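Local coordinates for protein ectonucleotide pyrophosphatase/phosphodiesterase family member 5 (Mus musculus, PDB 5VEO) that probably hydrolyses phosphodiester or pyrophosphate bonds of certain nucleotide substrates at a zinc-dependent ectoenzyme active site, at residues T56-N61 against V77-F82; F70-G75 against R290-H295. The protein carries 1 engineered substitution. One frame throughout, in Å; residues are numbered along the deposited sequence.

Contact 1: residues T56-N61 against V77-F82; sequences TKAYPN and VANDMF. Engineered in segment 56-61: Ala58 (natural residue Thr). With AMP (adenosine monophosphate), chain Q.
Asn79 holds CG anti to its carbonyl carbon (chi1 -64°), which sends its amide across to Lys57 and Tyr59, crossing both side chains at about a right angle. This is part of the AMP pocket of an alkaline phosphatase superfamily active site, where the phosphate sits at the N-terminus of a helix, here 58-67. The two ends of the amide do different work. OD1 accepts the backbone N of Tyr59 at 2.9 Å, in the carbonyl plane and only moderately bent (N-H...O 158°), while ND2 donates to AMP O1P at 2.8 Å. Ala58 N, in the first turn, gives O1P a second bond of 2.9 Å, so one phosphate oxygen is gripped from both segments, and the helix N-terminus probably stabilises its negative charge. An alanine here removes the amide, and would probably leave Tyr59 N without its acceptor and O1P held by Ala58 N alone of the two segments. Ala58 is engineered from the natural threonine, consistent with the loss of the family's nucleophile, and its side chain lies about 4 Å from a zinc ion. Lys57, at the N-cap position, lays CB against Asn79 ND2 at 3.7 Å; its chain then bends at chi2 and leads NZ away to the carbonyl of His325. Pro60, next along the helix, packs CG against the backbone of Val77, 3.6 Å from its C atom. The Tyr59 ring plane stands at 89° to the Asn79 amide; adenine N7 and C8 lie at the ring's edge, near its plane, with Tyr59 OH 2.8 Å from AMP N7.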
ATOM      1  N   THR A  56      -2.750  -0.303   7.428  1.00  6.38           N
ATOM      2  CA  THR A  56      -3.113  -0.781   6.099  1.00  6.01           C
ATOM      3  C   THR A  56      -3.565   0.383   5.211  1.00  5.98           C
ATOM      4  O   THR A  56      -4.712   0.451   4.723  1.00  6.18           O
ATOM      5  CB  THR A  56      -4.166  -1.891   6.204  1.00  7.09           C
ATOM      6  OG1 THR A  56      -5.300  -1.457   6.974  1.00  7.11           O
ATOM      7  CG2 THR A  56      -3.584  -3.158   6.827  1.00  7.67           C
ATOM      8  N   LYS A  57      -2.610   1.304   4.994  1.00  6.11           N
ATOM      9  CA  LYS A  57      -2.743   2.478   4.132  1.00  6.89           C
ATOM     10  C   LYS A  57      -1.710   2.430   3.006  1.00  4.95           C
ATOM     11  O   LYS A  57      -0.783   1.610   3.004  1.00  7.37           O
ATOM     12  CB  LYS A  57      -2.590   3.781   4.946  1.00  8.52           C
ATOM     13  CG  LYS A  57      -3.575   3.931   6.107  1.00 13.99           C
ATOM     14  CD  LYS A  57      -4.705   4.770   5.748  1.00 17.71           C
ATOM     15  CE  LYS A  57      -5.610   5.194   6.871  1.00 15.37           C
ATOM     16  NZ  LYS A  57      -6.917   5.565   6.200  1.00 28.63           N
ATOM     17  N   ALA A  58      -1.841   3.346   2.043  1.00  5.22           N
ATOM     18  CA  ALA A  58      -1.031   3.304   0.823  1.00  6.98           C
ATOM     19  C   ALA A  58       0.466   3.434   1.082  1.00  7.15           C
ATOM     20  O   ALA A  58       1.263   2.669   0.526  1.00  7.12           O
ATOM     21  CB  ALA A  58      -1.482   4.403  -0.137  1.00  7.98           C
ATOM     22  N   TYR A  59       0.889   4.442   1.836  1.00  6.75           N
ATOM     23  CA  TYR A  59       2.317   4.721   1.792  1.00  7.87           C
ATOM     24  C   TYR A  59       3.100   3.652   2.555  1.00  9.06           C
ATOM     25  O   TYR A  59       4.118   3.167   2.040  1.00  8.32           O
ATOM     26  CB  TYR A  59       2.599   6.170   2.252  1.00  7.31           C
ATOM     27  CG  TYR A  59       2.612   7.020   1.004  1.00 10.00           C
ATOM     28  CD1 TYR A  59       1.494   7.101   0.188  1.00 14.10           C
ATOM     29  CD2 TYR A  59       3.778   7.617   0.563  1.00 11.30           C
ATOM     30  CE1 TYR A  59       1.529   7.795  -1.020  1.00 14.09           C
ATOM     31  CE2 TYR A  59       3.819   8.322  -0.620  1.00 12.99           C
ATOM     32  CZ  TYR A  59       2.692   8.414  -1.407  1.00 14.75           C
ATOM     33  OH  TYR A  59       2.775   9.091  -2.603  1.00 19.32           O
ATOM     34  N   PRO A  60       2.654   3.193   3.730  1.00  7.67           N
ATOM     35  CA  PRO A  60       3.377   2.071   4.352  1.00  7.36           C
ATOM     36  C   PRO A  60       3.383   0.824   3.477  1.00  7.29           C
ATOM     37  O   PRO A  60       4.407   0.138   3.376  1.00  9.26           O
ATOM     38  CB  PRO A  60       2.614   1.850   5.665  1.00  8.68           C
ATOM     39  CG  PRO A  60       1.958   3.112   5.946  1.00 11.91           C
ATOM     40  CD  PRO A  60       1.620   3.733   4.627  1.00  9.92           C
ATOM     41  N   ASN A  61       2.259   0.506   2.828  1.00  7.18           N
ATOM     42  CA  ASN A  61       2.193  -0.774   2.128  1.00  6.78           C
ATOM     43  C   ASN A  61       2.921  -0.772   0.797  1.00  4.83           C
ATOM     44  O   ASN A  61       3.562  -1.769   0.456  1.00  8.61           O
ATOM     45  CB  ASN A  61       0.744  -1.211   2.001  1.00  5.50           C
ATOM     46  CG  ASN A  61       0.344  -1.957   3.223  1.00  8.81           C
ATOM     47  OD1 ASN A  61       0.605  -3.155   3.324  1.00  8.65           O
ATOM     48  ND2 ASN A  61      -0.164  -1.240   4.222  1.00  8.81           N
ATOM     49  N   VAL A  77       5.535   5.036   8.242  1.00 11.28           N
ATOM     50  CA  VAL A  77       4.604   4.363   9.150  1.00 12.81           C
ATOM     51  C   VAL A  77       3.151   4.759   8.915  1.00  9.30           C
ATOM     52  O   VAL A  77       2.253   4.067   9.407  1.00 11.77           O
ATOM     53  CB  VAL A  77       4.972   4.593  10.631  1.00 11.99           C
ATOM     54  CG1 VAL A  77       6.423   4.203  10.894  1.00 14.97           C
ATOM     55  CG2 VAL A  77       4.739   6.019  11.074  1.00 14.17           C
ATOM     56  N   ALA A  78       2.892   5.812   8.151  1.00 10.35           N
ATOM     57  CA  ALA A  78       1.541   6.280   7.892  1.00  9.16           C
ATOM     58  C   ALA A  78       1.585   7.230   6.702  1.00  9.87           C
ATOM     59  O   ALA A  78       2.657   7.652   6.264  1.00  9.73           O
ATOM     60  CB  ALA A  78       0.955   6.977   9.126  1.00  9.84           C
ATOM     61  N   ASN A  79       0.393   7.589   6.200  1.00  9.12           N
ATOM     62  CA  ASN A  79       0.281   8.625   5.181  1.00  8.69           C
ATOM     63  C   ASN A  79       0.471  10.011   5.766  1.00  9.72           C
ATOM     64  O   ASN A  79       0.746  10.947   5.020  1.00 11.20           O
ATOM     65  CB  ASN A  79      -1.084   8.607   4.508  1.00  9.53           C
ATOM     66  CG  ASN A  79      -1.356   7.334   3.732  1.00  8.47           C
ATOM     67  OD1 ASN A  79      -0.454   6.558   3.376  1.00  7.68           O
ATOM     68  ND2 ASN A  79      -2.618   7.142   3.428  1.00  8.31           N
ATOM     69  N   ASP A  80       0.266  10.151   7.073  1.00 10.68           N
ATOM     70  CA  ASP A  80       0.453  11.400   7.803  1.00 10.75           C
ATOM     71  C   ASP A  80       1.297  11.083   9.020  1.00 10.01           C
ATOM     72  O   ASP A  80       0.911  10.243   9.838  1.00 11.08           O
ATOM     73  CB  ASP A  80      -0.882  12.014   8.218  1.00 12.38           C
ATOM     74  CG  ASP A  80      -1.657  12.527   7.035  1.00 17.56           C
ATOM     75  OD1 ASP A  80      -2.472  11.766   6.493  1.00 26.41           O
ATOM     76  OD2 ASP A  80      -1.434  13.681   6.629  1.00 23.08           O
ATOM     77  N   MET A  81       2.453  11.734   9.120  1.00 10.01           N
ATOM     78  CA  MET A  81       3.434  11.432  10.150  1.00 11.83           C
ATOM     79  C   MET A  81       4.014  12.715  10.716  1.00 12.88           C
ATOM     80  O   MET A  81       4.003  13.772  10.079  1.00 12.39           O
ATOM     81  CB  MET A  81       4.613  10.627   9.614  1.00 13.92           C
ATOM     82  CG  MET A  81       4.283   9.276   9.074  1.00 14.32           C
ATOM     83  SD  MET A  81       5.779   8.456   8.496  1.00 13.73           S
ATOM     84  CE  MET A  81       5.944   9.113   6.842  1.00 15.39           C
ATOM     85  N   PHE A  82       4.586  12.580  11.902  1.00 10.70           N
ATOM     86  CA  PHE A  82       5.400  13.625  12.501  1.00 12.01           C
ATOM     87  C   PHE A  82       6.647  12.961  13.052  1.00 13.70           C
ATOM     88  O   PHE A  82       6.557  12.020  13.852  1.00 13.88           O
ATOM     89  CB  PHE A  82       4.654  14.369  13.605  1.00 13.38           C
ATOM     90  CG  PHE A  82       5.528  15.341  14.367  1.00 14.01           C
ATOM     91  CD1 PHE A  82       6.090  16.430  13.723  1.00 15.28           C
ATOM     92  CD2 PHE A  82       5.808  15.140  15.701  1.00 16.70           C
ATOM     93  CE1 PHE A  82       6.906  17.334  14.418  1.00 18.79           C
ATOM     94  CE2 PHE A  82       6.645  16.038  16.398  1.00 17.66           C
ATOM     95  CZ  PHE A  82       7.171  17.122  15.749  1.00 18.32           C
TER
HETATM   96  P   AMP Q 524      -4.732   5.497   0.580  1.00  7.97           P
HETATM   97  O1P AMP Q 524      -3.968   5.301   1.855  1.00  9.16           O
HETATM   98  O2P AMP Q 524      -6.165   5.977   0.846  1.00  7.94           O
HETATM   99  O3P AMP Q 524      -4.733   4.262  -0.316  1.00  8.37           O
HETATM  100  O5' AMP Q 524      -4.016   6.649  -0.269  1.00 10.53           O
HETATM  101  C5' AMP Q 524      -4.194   6.674  -1.694  1.00 11.55           C
HETATM  102  C4' AMP Q 524      -4.252   8.061  -2.272  1.00 10.46           C
HETATM  103  O4' AMP Q 524      -2.935   8.594  -2.295  1.00 15.30           O
HETATM  104  C3' AMP Q 524      -4.726   8.090  -3.726  1.00 12.73           C
HETATM  105  O3' AMP Q 524      -6.035   8.609  -3.810  1.00 20.69           O
HETATM  106  C2' AMP Q 524      -3.741   9.019  -4.444  1.00 14.89           C
HETATM  107  O2' AMP Q 524      -4.332  10.053  -5.183  1.00 22.33           O
HETATM  108  C1' AMP Q 524      -2.885   9.558  -3.316  1.00 16.30           C
HETATM  109  N9  AMP Q 524      -1.503   9.753  -3.695  1.00 15.95           N
HETATM  110  C8  AMP Q 524      -0.611   8.817  -4.065  1.00 16.93           C
HETATM  111  N7  AMP Q 524       0.586   9.401  -4.319  1.00 15.49           N
HETATM  112  C5  AMP Q 524       0.420  10.731  -4.089  1.00 15.19           C
HETATM  113  C6  AMP Q 524       1.266  11.940  -4.149  1.00 16.24           C
HETATM  114  N6  AMP Q 524       2.556  11.837  -4.517  1.00 17.62           N
HETATM  115  N1  AMP Q 524       0.718  13.126  -3.830  1.00 17.15           N
HETATM  116  C2  AMP Q 524      -0.567  13.259  -3.455  1.00 21.77           C
HETATM  117  N3  AMP Q 524      -1.404  12.212  -3.365  1.00 19.39           N
HETATM  118  C4  AMP Q 524      -0.954  10.956  -3.684  1.00 15.36           C

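Contact 2: residues F70-G75 against R290-H295; sequences FAENHG and RWHYKH. With NAG (2-acetamido-2-deoxy-beta-D-glucopyranose), chain H.
Phe70, at the N-cap position of the short helix 71-74, and His292 bring their rings together, joining the start of that helix to the loop between strands 279-283 and 302-306 of this alkaline phosphatase-type fold. In both, CG is anti to the residue's own carbonyl carbon, and the two side chains converge from the two backbones. His292 CD2 lies 3.3 Å above the Phe70 plane, over its centre, yet the rings are tilted 31° to each other. His292 CB also packs on the same phenyl ring as a CH-pi contact, 3.9 Å from the centroid. Glu72 instead tucks CG between its backbone N and carbonyl carbon (chi1 71°) and runs extended from there, so the carboxylate passes alongside the His295 side chain. Its OE2 accepts His295 N at 2.9 Å, approached on the anti side and 34° out of the carboxylate plane. At the other end of the same residue, Glu72 N donates a longer bond to His292 O (3.3 Å). Ala71 CB adds a modest apolar touch to the Tyr293 ring. The acetamide methyl C8 of a protein-linked NAG comes within 3.5 Å of His292 ND1. A water joins Glu72 to the imidazole: it donates to Glu72 OE1 at 2.6 Å and lies at the ring edge, 2.8 Å from His292 ND1.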
ATOM      1  N   PHE A  70       8.874  -4.368   7.319  1.00 12.04           N
ATOM      2  CA  PHE A  70       7.773  -3.830   8.101  1.00 11.43           C
ATOM      3  C   PHE A  70       7.941  -2.328   8.283  1.00  9.68           C
ATOM      4  O   PHE A  70       9.039  -1.772   8.117  1.00 12.14           O
ATOM      5  CB  PHE A  70       7.706  -4.513   9.461  1.00 14.97           C
ATOM      6  CG  PHE A  70       7.315  -5.946   9.383  1.00 17.89           C
ATOM      7  CD1 PHE A  70       6.057  -6.299   8.940  1.00 19.68           C
ATOM      8  CD2 PHE A  70       8.201  -6.943   9.745  1.00 23.50           C
ATOM      9  CE1 PHE A  70       5.677  -7.628   8.873  1.00 26.39           C
ATOM     10  CE2 PHE A  70       7.827  -8.278   9.684  1.00 25.13           C
ATOM     11  CZ  PHE A  70       6.572  -8.619   9.235  1.00 24.45           C
ATOM     12  N   ALA A  71       6.825  -1.661   8.611  1.00 10.69           N
ATOM     13  CA  ALA A  71       6.818  -0.198   8.658  1.00 11.48           C
ATOM     14  C   ALA A  71       7.742   0.364   9.736  1.00 12.31           C
ATOM     15  O   ALA A  71       8.335   1.432   9.538  1.00 12.41           O
ATOM     16  CB  ALA A  71       5.393   0.327   8.858  1.00 11.22           C
ATOM     17  N   GLU A  72       7.885  -0.311  10.881  1.00 12.29           N
ATOM     18  CA  GLU A  72       8.780   0.234  11.892  1.00 13.77           C
ATOM     19  C   GLU A  72      10.223   0.274  11.402  1.00 14.49           C
ATOM     20  O   GLU A  72      11.011   1.076  11.915  1.00 15.60           O
ATOM     21  CB  GLU A  72       8.678  -0.558  13.205  1.00 15.22           C
ATOM     22  CG  GLU A  72       9.280  -1.966  13.155  1.00 16.11           C
ATOM     23  CD  GLU A  72       9.017  -2.784  14.413  1.00 18.39           C
ATOM     24  OE1 GLU A  72       9.424  -3.968  14.436  1.00 23.03           O
ATOM     25  OE2 GLU A  72       8.416  -2.260  15.372  1.00 19.59           O
ATOM     26  N   ASN A  73      10.576  -0.566  10.424  1.00 14.04           N
ATOM     27  CA  ASN A  73      11.912  -0.603   9.848  1.00 14.17           C
ATOM     28  C   ASN A  73      12.071   0.336   8.660  1.00 15.99           C
ATOM     29  O   ASN A  73      13.090   1.022   8.572  1.00 18.62           O
ATOM     30  CB  ASN A  73      12.259  -2.027   9.431  1.00 17.77           C
ATOM     31  CG  ASN A  73      12.132  -3.002  10.580  1.00 22.39           C
ATOM     32  OD1 ASN A  73      11.284  -3.881  10.571  1.00 30.04           O
ATOM     33  ND2 ASN A  73      12.945  -2.812  11.596  1.00 24.03           N
ATOM     34  N   HIS A  74      11.115   0.395   7.723  1.00 12.89           N
ATOM     35  CA  HIS A  74      11.370   1.289   6.595  1.00 10.73           C
ATOM     36  C   HIS A  74      10.975   2.734   6.872  1.00 10.95           C
ATOM     37  O   HIS A  74      11.386   3.615   6.115  1.00 14.10           O
ATOM     38  CB  HIS A  74      10.732   0.768   5.303  1.00 12.32           C
ATOM     39  CG  HIS A  74       9.241   0.667   5.307  1.00 11.72           C
ATOM     40  ND1 HIS A  74       8.407   1.713   5.653  1.00 11.38           N
ATOM     41  CD2 HIS A  74       8.433  -0.344   4.911  1.00 11.43           C
ATOM     42  CE1 HIS A  74       7.151   1.340   5.487  1.00 10.91           C
ATOM     43  NE2 HIS A  74       7.139   0.091   5.046  1.00  9.14           N
ATOM     44  N   GLY A  75      10.232   3.007   7.950  1.00 12.20           N
ATOM     45  CA  GLY A  75      10.014   4.352   8.444  1.00 13.58           C
ATOM     46  C   GLY A  75       8.845   5.105   7.843  1.00 11.72           C
ATOM     47  O   GLY A  75       8.535   6.207   8.317  1.00 11.18           O
ATOM     48  N   ARG A 290       2.845  -8.143  16.873  1.00 14.99           N
ATOM     49  CA  ARG A 290       2.553  -8.740  15.577  1.00 15.28           C
ATOM     50  C   ARG A 290       2.379  -7.694  14.488  1.00 15.26           C
ATOM     51  O   ARG A 290       2.455  -8.049  13.306  1.00 16.91           O
ATOM     52  CB  ARG A 290       1.306  -9.608  15.644  1.00 14.68           C
ATOM     53  CG  ARG A 290       0.029  -8.872  15.942  1.00 15.90           C
ATOM     54  CD  ARG A 290      -1.129  -9.858  16.053  1.00 17.64           C
ATOM     55  NE  ARG A 290      -2.324  -9.179  16.526  1.00 16.55           N
ATOM     56  CZ  ARG A 290      -3.221  -8.600  15.728  1.00 18.59           C
ATOM     57  NH1 ARG A 290      -3.090  -8.646  14.405  1.00 13.94           N
ATOM     58  NH2 ARG A 290      -4.259  -7.984  16.260  1.00 20.13           N
ATOM     59  N   TRP A 291       2.143  -6.427  14.853  1.00 14.04           N
ATOM     60  CA  TRP A 291       2.034  -5.351  13.870  1.00 10.27           C
ATOM     61  C   TRP A 291       3.385  -4.784  13.449  1.00 12.33           C
ATOM     62  O   TRP A 291       3.443  -4.075  12.438  1.00 11.82           O
ATOM     63  CB  TRP A 291       1.171  -4.217  14.419  1.00 10.93           C
ATOM     64  CG  TRP A 291      -0.287  -4.501  14.438  1.00 11.38           C
ATOM     65  CD1 TRP A 291      -0.968  -5.399  13.653  1.00  8.99           C
ATOM     66  CD2 TRP A 291      -1.275  -3.868  15.260  1.00 13.21           C
ATOM     67  NE1 TRP A 291      -2.305  -5.362  13.942  1.00 11.78           N
ATOM     68  CE2 TRP A 291      -2.525  -4.429  14.919  1.00 11.62           C
ATOM     69  CE3 TRP A 291      -1.227  -2.878  16.239  1.00 11.52           C
ATOM     70  CZ2 TRP A 291      -3.714  -4.048  15.550  1.00 11.33           C
ATOM     71  CZ3 TRP A 291      -2.398  -2.503  16.866  1.00 13.79           C
ATOM     72  CH2 TRP A 291      -3.630  -3.073  16.505  1.00 13.93           C
ATOM     73  N   HIS A 292       4.456  -5.073  14.188  1.00 12.53           N
ATOM     74  CA  HIS A 292       5.803  -4.616  13.822  1.00 15.12           C
ATOM     75  C   HIS A 292       5.773  -3.130  13.513  1.00 14.62           C
ATOM     76  O   HIS A 292       6.184  -2.655  12.445  1.00 15.19           O
ATOM     77  CB  HIS A 292       6.343  -5.430  12.661  1.00 18.00           C
ATOM     78  CG  HIS A 292       6.294  -6.896  12.927  1.00 17.99           C
ATOM     79  ND1 HIS A 292       6.992  -7.478  13.962  1.00 22.38           N
ATOM     80  CD2 HIS A 292       5.572  -7.885  12.352  1.00 21.62           C
ATOM     81  CE1 HIS A 292       6.727  -8.770  13.995  1.00 24.31           C
ATOM     82  NE2 HIS A 292       5.872  -9.045  13.025  1.00 21.61           N
ATOM     83  N   TYR A 293       5.221  -2.393  14.460  1.00 14.01           N
ATOM     84  CA  TYR A 293       4.909  -1.006  14.221  1.00 15.42           C
ATOM     85  C   TYR A 293       5.621  -0.065  15.181  1.00 23.59           C
ATOM     86  O   TYR A 293       5.994   1.025  14.758  1.00 28.91           O
ATOM     87  CB  TYR A 293       3.376  -0.821  14.262  1.00 12.30           C
ATOM     88  CG  TYR A 293       2.902   0.456  13.646  1.00 12.92           C
ATOM     89  CD1 TYR A 293       2.343   1.457  14.419  1.00 14.68           C
ATOM     90  CD2 TYR A 293       3.037   0.671  12.284  1.00 10.39           C
ATOM     91  CE1 TYR A 293       1.911   2.633  13.849  1.00 13.55           C
ATOM     92  CE2 TYR A 293       2.607   1.845  11.697  1.00 10.29           C
ATOM     93  CZ  TYR A 293       2.072   2.839  12.495  1.00  8.50           C
ATOM     94  OH  TYR A 293       1.626   4.017  11.954  1.00 12.78           O
ATOM     95  N   LYS A 294       6.006  -0.523  16.358  1.00 16.38           N
ATOM     96  CA  LYS A 294       6.318   0.348  17.490  1.00 14.51           C
ATOM     97  C   LYS A 294       7.762   0.831  17.563  1.00 16.03           C
ATOM     98  O   LYS A 294       8.009   1.852  18.211  1.00 17.60           O
ATOM     99  CB  LYS A 294       5.943  -0.381  18.789  1.00 22.82           C
ATOM    100  CG  LYS A 294       6.968  -1.336  19.315  1.00 26.42           C
ATOM    101  CD  LYS A 294       6.581  -1.809  20.721  1.00 33.03           C
ATOM    102  CE  LYS A 294       5.846  -3.077  20.614  1.00 34.03           C
ATOM    103  NZ  LYS A 294       5.396  -3.604  21.931  1.00 30.21           N
ATOM    104  N   HIS A 295       8.720   0.153  16.932  1.00 17.78           N
ATOM    105  CA  HIS A 295      10.135   0.478  17.130  1.00 18.45           C
ATOM    106  C   HIS A 295      10.596   1.546  16.140  1.00 16.29           C
ATOM    107  O   HIS A 295      11.470   1.329  15.306  1.00 19.54           O
ATOM    108  CB  HIS A 295      10.988  -0.780  17.015  1.00 22.50           C
ATOM    109  CG  HIS A 295      10.680  -1.810  18.053  1.00 23.75           C
ATOM    110  ND1 HIS A 295      10.864  -1.587  19.401  1.00 31.11           N
ATOM    111  CD2 HIS A 295      10.187  -3.067  17.945  1.00 26.65           C
ATOM    112  CE1 HIS A 295      10.514  -2.667  20.077  1.00 31.54           C
ATOM    113  NE2 HIS A 295      10.101  -3.581  19.217  1.00 30.66           N
TER
HETATM  114  C1  NAG H 510      12.898  -6.989   9.867  1.00 26.32           C
HETATM  115  C2  NAG H 510      13.136  -7.472  11.280  1.00 28.53           C
HETATM  116  C3  NAG H 510      14.080  -6.521  11.997  1.00 31.45           C
HETATM  117  C4  NAG H 510      15.342  -6.277  11.181  1.00 33.37           C
HETATM  118  C5  NAG H 510      15.008  -5.916   9.736  1.00 31.08           C
HETATM  119  C6  NAG H 510      16.226  -5.873   8.844  1.00 33.41           C
HETATM  120  C7  NAG H 510      11.422  -8.763  12.468  1.00 30.11           C
HETATM  121  C8  NAG H 510      10.154  -8.696  13.263  1.00 33.03           C
HETATM  122  N2  NAG H 510      11.894  -7.597  12.024  1.00 29.42           N
HETATM  123  O3  NAG H 510      14.413  -7.086  13.257  1.00 34.83           O
HETATM  124  O4  NAG H 510      16.073  -5.208  11.766  1.00 43.19           O
HETATM  125  O5  NAG H 510      14.135  -6.905   9.183  1.00 26.58           O
HETATM  126  O6  NAG H 510      17.037  -7.024   9.033  1.00 35.46           O
HETATM  127  O7  NAG H 510      11.997  -9.825  12.247  1.00 32.21           O
HETATM  128  O   HOH W   1       4.434  -2.693   9.947  1.00 11.82           O
HETATM  129  O   HOH W   2       8.670  -6.090  15.744  1.00 26.74           O

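The segments of the two contacts alternate along the chain: helix 71-74 lies between helix 58-67 and strand 80-83, so a short run of sequence supplies one side of contact 2 and both sides of contact 1. Their centres are about 11 Å apart. The clearest join is Tyr293 OH to Val77 O, at 2.6 Å a probable hydrogen bond, which ties the loop 290-295 to the backbone just before Asn79. Val77 CG1 also packs on Ala71 O at 3.6 Å. Contact 1 handles the phosphate and adenine of AMP directly, whereas contact 2 lies farther from the chain centre (about 14 Å against 8 Å, centre to centre), beside a glycan.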